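Side-chain contact in protein CPn_0803/CP_1068/CPj0803/CpB0832 (Chlamydophila pneumoniae, PDB 3Q9D), which is of unknown function but has been linked to the needle tip of the chlamydial type III secretion system: residues G99-E104 with S115-F120. Residues are numbered along the deposited sequence; the frame is centred on the assembly and turned at random.
Sequences GKLTQE and SLIAEF
Ile117, projecting from helix 107-133, lays its side chain against the backbone of Gly99 and reaches on to Leu101. Gly99 is the first residue to leave helical geometry after helix 86-98, and its positive phi of 64° is one that a residue without a beta carbon adopts with little strain. Ile117 CD1 lies 3.9 Å from Gly99 O and 4.0 Å from Gly99 C, a plain van der Waals approach to the peptide group. With chi1 at -71° and chi2 at 173°, CG1 stands anti to the carbonyl carbon and the chain runs on extended, which carries CD1 out to the loop. CG2, anti to the backbone N, faces Gly99 CA at 4.2 Å; beta-branching thus gives the isoleucine one arm for the glycine's alpha carbon and another for its carbonyl. The same CD1 methyl meets Leu101 CD2 at 4.3 Å. A leucine suits this partly exposed loop position because its branched end can turn to the helix although its beta carbon does not point there. Leu101 ties the loop to Ala113 and His114, one turn earlier in helix 107-133, while Ile117 bridges from that helix to Met95 of helix 86-98. The arrangement is an interhelical loop packing back on the helix that follows it. No hydrogen bond or salt bridge crosses between 99-104 and 115-120: this small surface patch, burying 117 Å² in all, is a loose van der Waals contact with a modest hydrophobic contribution and no directional bonds.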
loop_
_atom_site.group_PDB
_atom_site.type_symbol
_atom_site.label_atom_id
_atom_site.label_comp_id
_atom_site.label_asym_id
_atom_site.label_seq_id
_atom_site.Cartn_x
_atom_site.Cartn_y
_atom_site.Cartn_z
ATOM N N GLY A 99 20.478 -7.148 26.493
ATOM C CA GLY A 99 19.921 -7.757 27.697
ATOM C C GLY A 99 20.897 -7.851 28.873
ATOM O O GLY A 99 20.711 -8.663 29.795
ATOM N N LYS A 100 21.934 -7.017 28.858
ATOM C CA LYS A 100 23.009 -7.091 29.860
ATOM C C LYS A 100 23.013 -5.862 30.760
ATOM O O LYS A 100 22.872 -4.726 30.280
ATOM C CB LYS A 100 24.357 -7.247 29.142
ATOM C CG LYS A 100 25.605 -7.097 30.011
ATOM C CD LYS A 100 25.662 -8.128 31.140
ATOM C CE LYS A 100 27.105 -8.407 31.588
ATOM N NZ LYS A 100 27.856 -7.176 31.977
ATOM N N LEU A 101 23.140 -6.089 32.065
ATOM C CA LEU A 101 23.162 -5.005 33.048
ATOM C C LEU A 101 24.615 -4.736 33.455
ATOM O O LEU A 101 25.267 -5.593 34.078
ATOM C CB LEU A 101 22.314 -5.367 34.279
ATOM C CG LEU A 101 20.805 -5.528 34.043
ATOM C CD1 LEU A 101 20.079 -5.814 35.339
ATOM C CD2 LEU A 101 20.222 -4.286 33.389
ATOM N N THR A 102 25.121 -3.547 33.116
ATOM C CA THR A 102 26.557 -3.287 33.251
ATOM C C THR A 102 26.926 -2.643 34.578
ATOM O O THR A 102 28.077 -2.266 34.787
ATOM C CB THR A 102 27.098 -2.428 32.098
ATOM O OG1 THR A 102 26.458 -1.136 32.117
ATOM C CG2 THR A 102 26.847 -3.130 30.748
ATOM N N GLN A 103 25.945 -2.505 35.467
ATOM C CA GLN A 103 26.232 -2.177 36.860
ATOM C C GLN A 103 25.105 -2.663 37.753
ATOM O O GLN A 103 23.972 -2.884 37.291
ATOM C CB GLN A 103 26.438 -0.678 37.044
ATOM C CG GLN A 103 25.347 0.156 36.426
ATOM C CD GLN A 103 25.316 1.575 36.968
ATOM O OE1 GLN A 103 26.197 1.987 37.724
ATOM N NE2 GLN A 103 24.293 2.332 36.583
ATOM N N GLU A 104 25.422 -2.855 39.029
ATOM C CA GLU A 104 24.414 -3.250 40.017
ATOM C C GLU A 104 23.353 -2.148 40.165
ATOM O O GLU A 104 23.673 -0.958 40.239
ATOM C CB GLU A 104 25.084 -3.540 41.367
ATOM C CG GLU A 104 24.134 -4.008 42.484
ATOM C CD GLU A 104 23.797 -5.508 42.424
ATOM O OE1 GLU A 104 24.373 -6.230 41.571
ATOM O OE2 GLU A 104 22.958 -5.963 43.244
ATOM N N SER A 115 12.005 -5.728 33.456
ATOM C CA SER A 115 10.721 -5.568 32.785
ATOM C C SER A 115 10.930 -4.937 31.397
ATOM O O SER A 115 10.304 -5.352 30.407
ATOM C CB SER A 115 9.786 -4.695 33.632
ATOM O OG SER A 115 8.563 -4.478 32.968
ATOM N N LEU A 116 11.808 -3.937 31.328
ATOM C CA LEU A 116 12.107 -3.261 30.059
ATOM C C LEU A 116 12.773 -4.217 29.083
ATOM O O LEU A 116 12.488 -4.205 27.879
ATOM C CB LEU A 116 13.027 -2.062 30.277
ATOM C CG LEU A 116 12.410 -0.838 30.963
ATOM C CD1 LEU A 116 13.503 0.224 31.173
ATOM C CD2 LEU A 116 11.203 -0.267 30.173
ATOM N N ILE A 117 13.651 -5.061 29.604
ATOM C CA ILE A 117 14.320 -6.051 28.769
ATOM C C ILE A 117 13.284 -7.010 28.186
ATOM O O ILE A 117 13.266 -7.269 26.976
ATOM C CB ILE A 117 15.392 -6.834 29.567
ATOM C CG1 ILE A 117 16.585 -5.916 29.864
ATOM C CG2 ILE A 117 15.856 -8.047 28.777
ATOM C CD1 ILE A 117 17.644 -6.557 30.815
ATOM N N ALA A 118 12.403 -7.517 29.050
ATOM C CA ALA A 118 11.385 -8.465 28.626
ATOM C C ALA A 118 10.459 -7.829 27.597
ATOM O O ALA A 118 10.123 -8.446 26.592
ATOM C CB ALA A 118 10.579 -8.979 29.835
ATOM N N GLU A 119 10.045 -6.591 27.840
ATOM C CA GLU A 119 9.114 -5.943 26.922
ATOM C C GLU A 119 9.752 -5.503 25.586
ATOM O O GLU A 119 9.129 -5.574 24.521
ATOM C CB GLU A 119 8.426 -4.762 27.615
ATOM C CG GLU A 119 7.282 -4.144 26.789
ATOM C CD GLU A 119 6.407 -3.209 27.625
ATOM O OE1 GLU A 119 6.638 -3.118 28.853
ATOM O OE2 GLU A 119 5.481 -2.576 27.065
ATOM N N PHE A 120 11.002 -5.071 25.617
ATOM C CA PHE A 120 11.525 -4.319 24.467
ATOM C C PHE A 120 12.714 -4.894 23.752
ATOM O O PHE A 120 13.015 -4.463 22.642
ATOM C CB PHE A 120 11.822 -2.864 24.871
ATOM C CG PHE A 120 10.601 -2.118 25.273
ATOM C CD1 PHE A 120 9.626 -1.825 24.327
ATOM C CD2 PHE A 120 10.401 -1.744 26.582
ATOM C CE1 PHE A 120 8.488 -1.155 24.675
ATOM C CE2 PHE A 120 9.243 -1.073 26.958
ATOM C CZ PHE A 120 8.286 -0.763 25.993
#